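Local structure of formate-dependent phosphoribosylglycinamide formyltransferase (Mycobacterium tuberculosis H37Rv, 6KHR) at residues A245-R250 with W315-S320; E258-Q263 with P397-A402; R136-Q141 with A278-A283; D271-I276 with V292-N297; Q69-T74 with T82-R87. The protein belongs to the ATP-grasp superfamily of enzymes, with a Rossmann-like domain at its N-terminal end and a large antiparallel sheet further along, and occurs here as an assembly of two chains. All coordinates share one frame; numbering follows the deposited sequence.

Contact 1. Residues A245-R250 with W315-S320; sequences APIGHR and WVTVRS
Ile-247 meets Val-316 and Thr-317 through carbon alone, and no hydrogen bond joins the two segments. Its CG2 lies 4.0 Å from Val-316 CG1, the two residues reaching tip to tip. The extended end of Ile-247 (chi2 176°) carries CD1 to 3.9 Å from Thr-317 CG2, and these side chains cross at nearly a right angle. CD1 is also 4.1 Å from Val-316 CG1, so that one methyl of Val-316 faces both branches of the isoleucine. The summed buried surface is 100 Å², and all three residues are buried.

Polar bonds shape the segment 315-320 itself. Val-316 O accepts from Arg-319 N at 3.1 Å and from Ser-320 N at 3.0 Å, which holds the turn 316-320. Thr-317 turns its hydroxyl elsewhere: with chi1 58° OG1 sits between backbone N and carbonyl carbon, bonded to Ala-314 O and Val-325 N, while CG2 is left to face Ile-247.

Salt bridges lie at the far end, where Arg-319 pairs with Asp-381 and with Glu-327 of the second subunit. The geometry is that of a short helix lying on one face of the long antiparallel sheet in an ATP-grasp fold, over strands 238-252, 256-261 and 346-351.

Contact 2. Residues E258-Q263 with P397-A402; sequences ESWQPQ and PEVAIA
Trp-260 presents its indole to Val-399 and to Gln-263. At the ring edge, Gln-263 OE1 takes the N-H of Trp-260 NE1 at 3.1 Å, with an N-H...O angle of 165°. The oxygen lies in the indole plane, although the donor is tilted 32° from the carbonyl plane of the glutamine. This bond should limit rotation of the ring. Arg-403, one turn of helix after Val-399, adds a cation-pi interaction with the indole and a salt bridge to Glu-258.

Each methyl of Val-399 has its own partner. CG1, anti to the backbone N (chi1 172°), comes to 3.7 Å from Trp-260 CD1 and 3.9 Å from Trp-260 CB, the side chains crossing at about a right angle. The other methyl, CG2, turns to the proline: it is 3.8 Å from Pro-262 CD, and it touches the backbone carbonyl at 3.5 Å from Pro-262 O. The peptide before Pro-262 is cis, just as strand 256-261 ends.

Glu-398 takes the N-cap position, and its O accepts from Ala-402 N at 2.9 Å. Here the first turn of an alpha-helix, 399-413, covers the end of strand 256-261, which lies between strands 238-252 and 346-351 in the large antiparallel sheet.

Contact 3. Residues R136-Q141 with A278-A283; sequences RLAADQ and ARIVKA
Leu-137 is the first residue of 136-141 to meet Ile-280. Its CG stands anti to the backbone N (chi1 169°), which sends the isobutyl group out from helix 131-141 until CD2 lies 4.1 Å from Ile-280 CD1, the two side chains crossing obliquely. The same CD2 hangs 4.6 Å from Ala-283 CB, one turn further along helix 267-284, a looser approach.

Ala-138 follows, and its CB lies 4.3 Å from Ile-280 CD1, the methyl that also meets Leu-137. The terminal carbon of the isoleucine therefore faces two consecutive residues of the other helix. It gets there because CG1 points away from the backbone N (chi1 -169°) and chi2 of 68° then folds CD1 toward the partner. The small side chain of Ala-138 is consistent with the close backbones, Ala-138 CA and Ile-280 CA being 6.7 Å apart. This is a helix-helix contact within the ATP-grasp fold: helix 131-141 packs on helix 267-284, which itself lies on the large antiparallel sheet. Ile-280 also touches Val-292 and Val-306 of that sheet, and Ala-138 touches Phe-303.

At the end of the segment Asp-140 N donates to Arg-136 O at 3.0 Å, and Gln-141 N reaches the same Arg-136 O weakly, at 3.4 Å. The wider pi-type turn spans 137-141. Past it the chain leads to Leu-142 and Leu-144, which pack on Ile-280 and Ala-138 respectively.

Contact 4. Residues D271-I276 with V292-N297; sequences DAAKSI and VELMIN
Leu-294 lays its two methyls against helix 267-284, each on a different residue. CD1 lies 3.6 Å from Ala-273 CB and 3.9 Å from Ala-273 CA, so it reaches the CA of the helix as well as the CB. CD2 lies 3.8 Å from Ile-276 CG2. Leucine and isoleucine slide past each other in opposite directions.

The torsions account for this fork. Leu-294 CG stands anti to its own carbonyl carbon (chi1 -47°), and the extended second torsion spreads the methyls over the helix. In Ile-276, with CG1 beside the backbone N (chi1 -67°), CG2 takes the position anti to it, and it is this branch that receives CD2.

Spacing along the helix matters too. Ala-273 and Ile-276 are three residues apart, which puts them on one side of the helix, and the bond from Ile-276 N to Ala-272 O, 2.9 Å, is an i to i-4 bond of that helix. The nearest CA atoms, of Ala-273 and Leu-294, are 7.6 Å apart. No hydrogen bond links the segments, and 168 Å² is buried between them in apolar contact.

On the sheet side, Met-228 of strand 224-235 touches both Ala-273 and Leu-294, while Val-301 of strand 300-307 touches Ile-276 and Leu-294. Helix 267-284 thus lies over three neighbouring antiparallel strands, with 288-297 in the middle. Glu-293 projects to the other face of the sheet, where it bonds Thr-227 and His-249.

Contact 5. Residues Q69-T74 with T82-R87; sequences QSVVVT and TAVIRR
Val-84, the helix residue that meets Val-71 and Val-73, sits inside the turn closed by Arg-87 N donating to Ala-83 O at 2.9 Å. A second bond, from Arg-86 N to Thr-82 O at 3.0 Å, spans the same residue. Together they fix the backbone that directs Val-84 at the segment 69-74.

Across the contact all is apolar. Val-84 CG2 lies 3.5 Å from Val-73 CG1 and 3.7 Å from Val-73 CG2, so a single methyl faces both branches of its partner. The other methyl, Val-84 CG1, reaches 4.1 Å from Val-71 CG1. In both pairs the side chains slide past each other in opposite directions. Val-84 CG1 is anti to its backbone N (chi1 156°) and CG2 anti to the carbonyl carbon, which divides the two methyls between the two valines.

Val-71 of the strand and Val-73 just past its end point to the helix, whereas Val-72 between them points away. The summed buried area is 109 Å², of which Val-84 contributes 60 Å².

Strand 69-72 is an outermost strand of the parallel sheet within this chain, beside strand 51-56, whose Val-55 touches both Val-71 and Val-73. Helix 78-88 then leads on to strand 92-95, passing strands 51-56 and 28-32, in a beta-alpha-beta crossover of a Rossmann-like domain. Further round the helix, Thr-82 and Ile-85 pack on helix 102-109.

Overall arrangement
From the N terminus, contact 5 opens and closes first, a short loop within the parallel-sheet domain; the other four come later in series with it. Contact 3 opens at 136-141 and contact 1 at 245-250, followed by contact 2 at 258-263 and contact 4 at 271-276. Of these four, contact 3 closes first, at 278-283, so it crosses the other three and ties helix 131-141 to helix 267-284. Contact 4 closes next, lying wholly within the spans of contacts 1 and 2, which cross each other; contact 2 brings the C-terminal helix 399-413 to strand 256-261. Contacts 3 and 4 share helix 267-284. Contacts 1, 2 and 4 meet on one antiparallel sheet.

Contact 1. Residues A245-R250 with W315-S320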
# COMPACT_ATOMS: atom_id res chain seq x y z
N ALA A 245 -10.73 -13.26 -4.71
CA ALA A 245 -11.48 -13.34 -5.96
C ALA A 245 -10.52 -13.68 -7.10
O ALA A 245 -9.38 -13.18 -7.11
CB ALA A 245 -12.22 -12.03 -6.27
N PRO A 246 -10.93 -14.52 -8.04
CA PRO A 246 -10.03 -14.93 -9.13
C PRO A 246 -9.41 -13.72 -9.80
O PRO A 246 -10.08 -12.71 -10.02
CB PRO A 246 -10.95 -15.69 -10.09
CG PRO A 246 -12.06 -16.15 -9.25
CD PRO A 246 -12.28 -15.08 -8.20
N ILE A 247 -8.12 -13.82 -10.13
CA ILE A 247 -7.40 -12.78 -10.84
C ILE A 247 -7.12 -13.32 -12.24
O ILE A 247 -6.44 -14.35 -12.38
CB ILE A 247 -6.11 -12.39 -10.10
CG1 ILE A 247 -6.43 -11.75 -8.75
CG2 ILE A 247 -5.26 -11.39 -10.92
CD1 ILE A 247 -5.13 -11.44 -7.97
N GLY A 248 -7.68 -12.66 -13.26
CA GLY A 248 -7.37 -12.99 -14.65
C GLY A 248 -6.11 -12.27 -15.11
O GLY A 248 -5.85 -11.13 -14.70
N HIS A 249 -5.32 -12.93 -15.95
CA HIS A 249 -4.09 -12.30 -16.43
C HIS A 249 -3.70 -12.86 -17.79
O HIS A 249 -4.24 -13.87 -18.25
CB HIS A 249 -2.93 -12.45 -15.43
CG HIS A 249 -2.51 -13.86 -15.16
ND1 HIS A 249 -1.57 -14.52 -15.92
CD2 HIS A 249 -2.88 -14.73 -14.18
CE1 HIS A 249 -1.39 -15.74 -15.43
NE2 HIS A 249 -2.18 -15.89 -14.38
N ARG A 250 -2.76 -12.16 -18.43
CA ARG A 250 -2.34 -12.46 -19.80
C ARG A 250 -1.19 -11.54 -20.20
O ARG A 250 -1.03 -10.44 -19.67
CB ARG A 250 -3.50 -12.31 -20.79
CG ARG A 250 -3.68 -10.92 -21.35
CD ARG A 250 -4.70 -10.96 -22.45
NE ARG A 250 -5.11 -9.61 -22.80
CZ ARG A 250 -4.46 -8.82 -23.63
NH1 ARG A 250 -3.35 -9.25 -24.23
NH2 ARG A 250 -4.92 -7.60 -23.87
N TRP A 315 -0.33 -7.80 -8.34
CA TRP A 315 -0.18 -6.35 -8.19
C TRP A 315 -1.51 -5.60 -8.24
O TRP A 315 -1.64 -4.54 -7.64
CB TRP A 315 0.73 -5.79 -9.29
CG TRP A 315 2.16 -5.83 -8.93
CD1 TRP A 315 3.10 -6.67 -9.41
CD2 TRP A 315 2.82 -4.98 -7.97
NE1 TRP A 315 4.31 -6.40 -8.83
CE2 TRP A 315 4.16 -5.37 -7.94
CE3 TRP A 315 2.40 -3.92 -7.16
CZ2 TRP A 315 5.10 -4.75 -7.12
CZ3 TRP A 315 3.33 -3.30 -6.36
CH2 TRP A 315 4.67 -3.71 -6.34
N VAL A 316 -2.50 -6.13 -8.97
CA VAL A 316 -3.80 -5.45 -9.02
C VAL A 316 -4.38 -5.27 -7.63
O VAL A 316 -5.09 -4.29 -7.37
CB VAL A 316 -4.78 -6.23 -9.94
CG1 VAL A 316 -5.02 -7.64 -9.42
CG2 VAL A 316 -6.09 -5.51 -10.06
N THR A 317 -4.05 -6.19 -6.70
CA THR A 317 -4.67 -6.16 -5.37
C THR A 317 -4.30 -4.90 -4.60
O THR A 317 -5.09 -4.47 -3.75
CB THR A 317 -4.31 -7.42 -4.55
OG1 THR A 317 -2.89 -7.54 -4.41
CG2 THR A 317 -4.88 -8.68 -5.20
N VAL A 318 -3.16 -4.26 -4.93
CA VAL A 318 -2.74 -3.04 -4.23
C VAL A 318 -3.87 -2.01 -4.23
O VAL A 318 -4.00 -1.23 -3.28
CB VAL A 318 -1.44 -2.48 -4.86
CG1 VAL A 318 -1.16 -1.08 -4.37
CG2 VAL A 318 -0.25 -3.38 -4.54
N ARG A 319 -4.72 -2.03 -5.26
CA ARG A 319 -5.86 -1.12 -5.33
C ARG A 319 -7.22 -1.79 -5.36
O ARG A 319 -8.22 -1.10 -5.10
CB ARG A 319 -5.76 -0.20 -6.56
CG ARG A 319 -4.70 0.88 -6.47
CD ARG A 319 -5.06 1.84 -5.35
NE ARG A 319 -3.97 2.75 -5.05
CZ ARG A 319 -3.84 3.38 -3.89
NH1 ARG A 319 -4.74 3.21 -2.94
NH2 ARG A 319 -2.80 4.19 -3.68
N SER A 320 -7.32 -3.08 -5.69
CA SER A 320 -8.65 -3.67 -5.83
C SER A 320 -9.16 -4.37 -4.58
O SER A 320 -10.36 -4.63 -4.48
CB SER A 320 -8.67 -4.66 -6.99
OG SER A 320 -7.52 -5.49 -6.95

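Contact 2. Residues E258-Q263 with P397-A402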
# COMPACT_ATOMS: atom_id res chain seq x y z
N GLU A 258 -0.68 -8.06 -18.16
CA GLU A 258 -1.96 -7.48 -17.80
C GLU A 258 -2.69 -8.40 -16.83
O GLU A 258 -2.70 -9.61 -17.01
CB GLU A 258 -2.85 -7.23 -19.02
CG GLU A 258 -4.20 -6.57 -18.69
CD GLU A 258 -5.18 -6.48 -19.87
OE1 GLU A 258 -4.92 -7.06 -20.94
OE2 GLU A 258 -6.23 -5.81 -19.72
N SER A 259 -3.27 -7.83 -15.78
CA SER A 259 -4.10 -8.60 -14.87
C SER A 259 -5.32 -7.77 -14.53
O SER A 259 -5.39 -6.56 -14.82
CB SER A 259 -3.34 -9.00 -13.60
OG SER A 259 -3.09 -7.88 -12.76
N TRP A 260 -6.30 -8.41 -13.89
CA TRP A 260 -7.56 -7.78 -13.56
C TRP A 260 -8.30 -8.70 -12.57
O TRP A 260 -8.06 -9.91 -12.54
CB TRP A 260 -8.41 -7.50 -14.83
CG TRP A 260 -8.74 -8.76 -15.65
CD1 TRP A 260 -9.81 -9.60 -15.46
CD2 TRP A 260 -7.98 -9.32 -16.74
NE1 TRP A 260 -9.77 -10.63 -16.38
CE2 TRP A 260 -8.66 -10.49 -17.17
CE3 TRP A 260 -6.79 -8.95 -17.40
CZ2 TRP A 260 -8.20 -11.30 -18.22
CZ3 TRP A 260 -6.33 -9.77 -18.47
CH2 TRP A 260 -7.04 -10.91 -18.86
N GLN A 261 -9.19 -8.10 -11.78
CA GLN A 261 -9.85 -8.74 -10.65
C GLN A 261 -11.18 -8.04 -10.43
O GLN A 261 -11.20 -6.80 -10.35
CB GLN A 261 -9.02 -8.65 -9.37
CG GLN A 261 -9.54 -9.47 -8.23
CD GLN A 261 -8.82 -9.19 -6.91
OE1 GLN A 261 -8.56 -8.04 -6.56
NE2 GLN A 261 -8.48 -10.26 -6.19
N PRO A 262 -12.30 -8.77 -10.34
CA PRO A 262 -12.39 -10.22 -10.45
C PRO A 262 -12.59 -10.73 -11.87
O PRO A 262 -13.21 -10.06 -12.67
CB PRO A 262 -13.62 -10.54 -9.60
CG PRO A 262 -14.52 -9.33 -9.75
CD PRO A 262 -13.62 -8.16 -10.11
N GLN A 263 -12.04 -11.91 -12.16
CA GLN A 263 -12.40 -12.67 -13.35
C GLN A 263 -13.66 -13.48 -13.05
O GLN A 263 -13.68 -14.27 -12.10
CB GLN A 263 -11.26 -13.60 -13.75
CG GLN A 263 -11.68 -14.64 -14.78
CD GLN A 263 -12.17 -13.99 -16.07
OE1 GLN A 263 -11.43 -13.23 -16.72
NE2 GLN A 263 -13.43 -14.27 -16.44
N PRO A 397 -16.04 0.90 -11.76
CA PRO A 397 -17.19 0.04 -11.44
C PRO A 397 -17.23 -1.22 -12.25
O PRO A 397 -17.95 -2.15 -11.87
CB PRO A 397 -18.41 0.92 -11.73
CG PRO A 397 -17.89 2.32 -11.68
CD PRO A 397 -16.44 2.27 -12.10
N GLU A 398 -16.51 -1.32 -13.37
CA GLU A 398 -16.48 -2.55 -14.14
C GLU A 398 -15.06 -2.89 -14.56
O GLU A 398 -14.23 -2.00 -14.79
CB GLU A 398 -17.35 -2.48 -15.39
CG GLU A 398 -18.82 -2.60 -15.12
CD GLU A 398 -19.42 -1.31 -14.61
OE1 GLU A 398 -19.07 -0.22 -15.14
OE2 GLU A 398 -20.22 -1.38 -13.65
N VAL A 399 -14.80 -4.19 -14.65
CA VAL A 399 -13.47 -4.66 -15.04
C VAL A 399 -13.11 -4.11 -16.40
O VAL A 399 -11.96 -3.72 -16.64
CB VAL A 399 -13.41 -6.20 -15.01
CG1 VAL A 399 -12.11 -6.69 -15.61
CG2 VAL A 399 -13.55 -6.70 -13.60
N ALA A 400 -14.09 -4.03 -17.29
CA ALA A 400 -13.83 -3.59 -18.65
C ALA A 400 -13.32 -2.15 -18.67
O ALA A 400 -12.34 -1.84 -19.36
CB ALA A 400 -15.09 -3.72 -19.49
N ILE A 401 -13.96 -1.26 -17.91
CA ILE A 401 -13.44 0.10 -17.79
C ILE A 401 -12.09 0.07 -17.09
O ILE A 401 -11.15 0.78 -17.49
CB ILE A 401 -14.45 1.00 -17.06
CG1 ILE A 401 -15.76 1.09 -17.83
CG2 ILE A 401 -13.88 2.41 -16.86
CD1 ILE A 401 -16.93 1.37 -16.91
N ALA A 402 -11.94 -0.77 -16.07
CA ALA A 402 -10.69 -0.79 -15.34
C ALA A 402 -9.53 -1.24 -16.22
O ALA A 402 -8.42 -0.70 -16.11
CB ALA A 402 -10.86 -1.66 -14.10

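Contact 3. Residues R136-Q141 with A278-A283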
# COMPACT_ATOMS: atom_id res chain seq x y z
N ARG A 136 4.12 -33.93 -10.36
CA ARG A 136 3.82 -35.28 -9.89
C ARG A 136 3.07 -35.25 -8.57
O ARG A 136 2.23 -36.11 -8.31
CB ARG A 136 5.10 -36.10 -9.78
N LEU A 137 3.35 -34.26 -7.72
CA LEU A 137 2.56 -34.09 -6.51
C LEU A 137 1.12 -33.71 -6.85
O LEU A 137 0.15 -34.21 -6.25
CB LEU A 137 3.20 -33.04 -5.60
CG LEU A 137 2.29 -32.61 -4.44
CD1 LEU A 137 2.11 -33.78 -3.48
CD2 LEU A 137 2.80 -31.37 -3.71
N ALA A 138 0.94 -32.81 -7.81
CA ALA A 138 -0.40 -32.32 -8.10
C ALA A 138 -1.24 -33.39 -8.79
O ALA A 138 -2.37 -33.68 -8.37
CB ALA A 138 -0.31 -31.07 -8.97
N ALA A 139 -0.69 -34.00 -9.83
CA ALA A 139 -1.43 -34.93 -10.66
C ALA A 139 -1.49 -36.35 -10.10
O ALA A 139 -2.48 -37.04 -10.29
CB ALA A 139 -0.83 -34.96 -12.07
N ASP A 140 -0.45 -36.80 -9.40
CA ASP A 140 -0.41 -38.20 -8.98
C ASP A 140 -0.88 -38.40 -7.54
O ASP A 140 -1.86 -39.10 -7.30
CB ASP A 140 0.99 -38.77 -9.20
CG ASP A 140 1.43 -38.65 -10.65
OD1 ASP A 140 0.53 -38.63 -11.53
OD2 ASP A 140 2.64 -38.58 -10.92
N GLN A 141 -0.22 -37.75 -6.58
CA GLN A 141 -0.60 -37.94 -5.18
C GLN A 141 -1.96 -37.32 -4.90
O GLN A 141 -2.89 -37.99 -4.44
CB GLN A 141 0.49 -37.36 -4.27
CG GLN A 141 1.86 -37.96 -4.54
CD GLN A 141 2.97 -37.25 -3.80
OE1 GLN A 141 2.78 -36.75 -2.68
NE2 GLN A 141 4.14 -37.17 -4.42
N ALA A 278 -7.48 -25.12 -2.95
CA ALA A 278 -7.44 -25.53 -1.55
C ALA A 278 -6.63 -26.80 -1.35
O ALA A 278 -5.97 -26.97 -0.31
CB ALA A 278 -8.85 -25.73 -1.02
N ARG A 279 -6.67 -27.72 -2.32
CA ARG A 279 -6.03 -29.01 -2.06
C ARG A 279 -4.52 -28.94 -2.24
O ARG A 279 -3.78 -29.45 -1.41
CB ARG A 279 -6.68 -30.09 -2.93
CG ARG A 279 -8.15 -30.30 -2.59
CD ARG A 279 -8.82 -31.43 -3.34
NE ARG A 279 -8.73 -32.67 -2.57
CZ ARG A 279 -7.74 -33.53 -2.72
NH1 ARG A 279 -6.78 -33.30 -3.60
NH2 ARG A 279 -7.69 -34.64 -1.98
N ILE A 280 -4.02 -28.27 -3.28
CA ILE A 280 -2.57 -28.13 -3.39
C ILE A 280 -2.02 -27.35 -2.21
O ILE A 280 -0.91 -27.63 -1.72
CB ILE A 280 -2.15 -27.49 -4.73
CG1 ILE A 280 -0.65 -27.62 -4.93
CG2 ILE A 280 -2.50 -26.04 -4.78
CD1 ILE A 280 -0.21 -29.03 -5.14
N VAL A 281 -2.78 -26.37 -1.68
CA VAL A 281 -2.22 -25.54 -0.63
C VAL A 281 -2.16 -26.32 0.68
O VAL A 281 -1.17 -26.21 1.42
CB VAL A 281 -3.01 -24.23 -0.47
CG1 VAL A 281 -2.72 -23.58 0.90
CG2 VAL A 281 -2.63 -23.25 -1.59
N LYS A 282 -3.18 -27.13 0.97
CA LYS A 282 -3.14 -27.92 2.21
C LYS A 282 -2.06 -28.99 2.16
O LYS A 282 -1.48 -29.32 3.19
CB LYS A 282 -4.50 -28.56 2.50
CG LYS A 282 -5.48 -27.66 3.25
CD LYS A 282 -6.73 -28.43 3.67
CE LYS A 282 -7.62 -27.61 4.59
NZ LYS A 282 -8.99 -28.20 4.74
N ALA A 283 -1.72 -29.50 0.97
CA ALA A 283 -0.62 -30.44 0.87
C ALA A 283 0.70 -29.77 1.21
O ALA A 283 1.57 -30.38 1.84
CB ALA A 283 -0.56 -31.06 -0.53

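Contact 4. Residues D271-I276 with V292-N297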
# COMPACT_ATOMS: atom_id res chain seq x y z
N ASP A 271 -16.30 -23.57 -8.35
CA ASP A 271 -16.21 -24.68 -7.41
C ASP A 271 -14.97 -25.51 -7.67
O ASP A 271 -14.22 -25.85 -6.74
CB ASP A 271 -17.46 -25.57 -7.49
CG ASP A 271 -18.73 -24.82 -7.11
OD1 ASP A 271 -18.68 -23.95 -6.22
OD2 ASP A 271 -19.78 -25.10 -7.73
N ALA A 272 -14.72 -25.84 -8.94
CA ALA A 272 -13.50 -26.55 -9.29
C ALA A 272 -12.26 -25.79 -8.82
O ALA A 272 -11.34 -26.38 -8.25
CB ALA A 272 -13.45 -26.78 -10.81
N ALA A 273 -12.21 -24.48 -9.09
CA ALA A 273 -11.01 -23.70 -8.82
C ALA A 273 -10.70 -23.66 -7.32
O ALA A 273 -9.57 -23.92 -6.91
CB ALA A 273 -11.15 -22.28 -9.38
N LYS A 274 -11.70 -23.33 -6.50
CA LYS A 274 -11.50 -23.35 -5.06
C LYS A 274 -11.00 -24.72 -4.61
O LYS A 274 -10.05 -24.83 -3.83
CB LYS A 274 -12.81 -23.01 -4.34
CG LYS A 274 -13.10 -21.51 -4.17
CD LYS A 274 -14.11 -21.32 -3.03
CE LYS A 274 -14.79 -19.96 -3.04
NZ LYS A 274 -15.95 -19.94 -2.08
N SER A 275 -11.63 -25.77 -5.13
CA SER A 275 -11.28 -27.13 -4.73
C SER A 275 -9.81 -27.41 -5.01
O SER A 275 -9.06 -27.82 -4.11
CB SER A 275 -12.20 -28.10 -5.46
OG SER A 275 -12.20 -29.35 -4.83
N ILE A 276 -9.38 -27.17 -6.26
CA ILE A 276 -7.99 -27.37 -6.67
C ILE A 276 -7.04 -26.50 -5.86
O ILE A 276 -6.04 -26.98 -5.30
CB ILE A 276 -7.83 -27.08 -8.17
CG1 ILE A 276 -8.58 -28.10 -9.01
CG2 ILE A 276 -6.35 -26.96 -8.55
CD1 ILE A 276 -8.71 -27.69 -10.47
N VAL A 292 -2.02 -19.74 -6.90
CA VAL A 292 -2.28 -21.01 -7.56
C VAL A 292 -2.68 -20.69 -8.99
O VAL A 292 -3.67 -19.98 -9.22
CB VAL A 292 -3.36 -21.83 -6.85
CG1 VAL A 292 -3.79 -22.98 -7.73
CG2 VAL A 292 -2.84 -22.34 -5.56
N GLU A 293 -1.93 -21.23 -9.94
CA GLU A 293 -2.14 -20.92 -11.34
C GLU A 293 -3.06 -21.95 -11.97
O GLU A 293 -2.84 -23.16 -11.83
CB GLU A 293 -0.80 -20.85 -12.07
CG GLU A 293 -0.01 -19.60 -11.71
CD GLU A 293 -0.80 -18.29 -11.94
OE1 GLU A 293 -0.47 -17.27 -11.29
OE2 GLU A 293 -1.73 -18.28 -12.77
N LEU A 294 -4.10 -21.46 -12.65
CA LEU A 294 -5.08 -22.31 -13.31
C LEU A 294 -5.34 -21.85 -14.75
O LEU A 294 -5.12 -20.69 -15.12
CB LEU A 294 -6.41 -22.35 -12.54
CG LEU A 294 -6.35 -22.55 -11.04
CD1 LEU A 294 -7.74 -22.38 -10.47
CD2 LEU A 294 -5.84 -23.93 -10.76
N MET A 295 -5.80 -22.80 -15.55
CA MET A 295 -6.24 -22.61 -16.92
C MET A 295 -7.71 -22.99 -17.00
O MET A 295 -8.12 -24.01 -16.47
CB MET A 295 -5.42 -23.48 -17.89
CG MET A 295 -3.94 -23.17 -17.86
SD MET A 295 -2.95 -24.31 -18.87
CE MET A 295 -2.56 -25.60 -17.69
N ILE A 296 -8.51 -22.16 -17.66
CA ILE A 296 -9.96 -22.29 -17.63
C ILE A 296 -10.49 -22.25 -19.04
O ILE A 296 -10.08 -21.42 -19.86
CB ILE A 296 -10.61 -21.19 -16.77
CG1 ILE A 296 -9.93 -21.16 -15.39
CG2 ILE A 296 -12.14 -21.40 -16.64
CD1 ILE A 296 -10.81 -20.72 -14.28
N ASN A 297 -11.41 -23.15 -19.33
CA ASN A 297 -12.11 -23.21 -20.59
C ASN A 297 -13.55 -23.56 -20.22
O ASN A 297 -13.91 -24.72 -20.12
CB ASN A 297 -11.49 -24.23 -21.53
CG ASN A 297 -12.04 -24.13 -22.94
OD1 ASN A 297 -12.77 -23.19 -23.28
ND2 ASN A 297 -11.71 -25.11 -23.77

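Contact 5. Residues Q69-T74 with T82-R87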
# COMPACT_ATOMS: atom_id res chain seq x y z
N GLN A 69 17.36 -3.35 8.75
CA GLN A 69 18.70 -3.90 8.70
C GLN A 69 18.89 -4.56 7.35
O GLN A 69 18.01 -5.30 6.89
CB GLN A 69 18.93 -4.89 9.83
CG GLN A 69 20.33 -5.43 9.90
CD GLN A 69 20.56 -6.18 11.19
OE1 GLN A 69 19.64 -6.36 11.99
NE2 GLN A 69 21.79 -6.64 11.40
N SER A 70 20.01 -4.26 6.70
CA SER A 70 20.33 -4.80 5.39
C SER A 70 21.48 -5.79 5.52
O SER A 70 22.38 -5.62 6.36
CB SER A 70 20.69 -3.69 4.40
OG SER A 70 19.56 -2.88 4.11
N VAL A 71 21.44 -6.84 4.71
CA VAL A 71 22.44 -7.89 4.75
C VAL A 71 22.70 -8.34 3.32
O VAL A 71 21.76 -8.50 2.53
CB VAL A 71 22.00 -9.07 5.65
CG1 VAL A 71 22.98 -10.22 5.53
CG2 VAL A 71 21.91 -8.62 7.10
N VAL A 72 23.97 -8.52 3.00
CA VAL A 72 24.41 -9.03 1.70
C VAL A 72 25.02 -10.40 1.93
O VAL A 72 26.00 -10.53 2.67
CB VAL A 72 25.42 -8.08 1.05
CG1 VAL A 72 26.10 -8.76 -0.11
CG2 VAL A 72 24.73 -6.80 0.60
N VAL A 73 24.44 -11.42 1.31
CA VAL A 73 25.05 -12.74 1.29
C VAL A 73 24.65 -13.43 0.01
O VAL A 73 23.53 -13.25 -0.49
CB VAL A 73 24.65 -13.62 2.50
CG1 VAL A 73 25.87 -13.90 3.38
CG2 VAL A 73 23.52 -12.99 3.27
N THR A 74 25.55 -14.24 -0.53
CA THR A 74 25.17 -15.14 -1.60
C THR A 74 24.21 -16.14 -1.00
O THR A 74 24.62 -17.09 -0.33
CB THR A 74 26.39 -15.82 -2.21
OG1 THR A 74 27.38 -14.82 -2.49
CG2 THR A 74 26.01 -16.52 -3.51
N THR A 82 23.46 -19.95 6.20
CA THR A 82 23.10 -20.50 7.51
C THR A 82 23.79 -19.75 8.63
O THR A 82 23.20 -19.55 9.70
CB THR A 82 23.42 -21.99 7.55
OG1 THR A 82 22.73 -22.67 6.49
CG2 THR A 82 22.99 -22.59 8.87
N ALA A 83 25.03 -19.32 8.42
CA ALA A 83 25.69 -18.49 9.42
C ALA A 83 24.92 -17.20 9.65
O ALA A 83 24.69 -16.80 10.79
CB ALA A 83 27.12 -18.19 8.99
N VAL A 84 24.49 -16.57 8.55
CA VAL A 84 23.74 -15.31 8.63
C VAL A 84 22.48 -15.48 9.46
O VAL A 84 22.10 -14.59 10.23
CB VAL A 84 23.42 -14.81 7.21
CG1 VAL A 84 22.22 -13.89 7.21
CG2 VAL A 84 24.62 -14.10 6.62
N ILE A 85 21.80 -16.62 9.31
CA ILE A 85 20.56 -16.79 10.04
C ILE A 85 20.85 -17.08 11.50
O ILE A 85 20.10 -16.65 12.38
CB ILE A 85 19.70 -17.88 9.37
CG1 ILE A 85 19.53 -17.57 7.87
CG2 ILE A 85 18.33 -17.95 10.01
CD1 ILE A 85 18.71 -18.59 7.08
N ARG A 86 21.96 -17.77 11.78
CA ARG A 86 22.29 -18.10 13.16
C ARG A 86 22.72 -16.87 13.94
O ARG A 86 22.33 -16.68 15.10
CB ARG A 86 23.38 -19.17 13.18
CG ARG A 86 23.39 -20.05 14.42
CD ARG A 86 22.12 -20.89 14.50
NE ARG A 86 22.14 -22.01 13.57
CZ ARG A 86 21.06 -22.70 13.22
NH1 ARG A 86 19.88 -22.37 13.73
NH2 ARG A 86 21.16 -23.71 12.37
N ARG A 87 23.52 -16.00 13.31
CA ARG A 87 23.96 -14.79 13.99
C ARG A 87 22.78 -13.89 14.32
O ARG A 87 22.56 -13.52 15.48
CB ARG A 87 24.99 -14.04 13.13
CG ARG A 87 25.71 -12.92 13.88
CD ARG A 87 26.28 -11.87 12.94
NE ARG A 87 27.20 -12.42 11.95
CZ ARG A 87 28.53 -12.40 12.06
NH1 ARG A 87 29.10 -11.85 13.13
NH2 ARG A 87 29.29 -12.92 11.10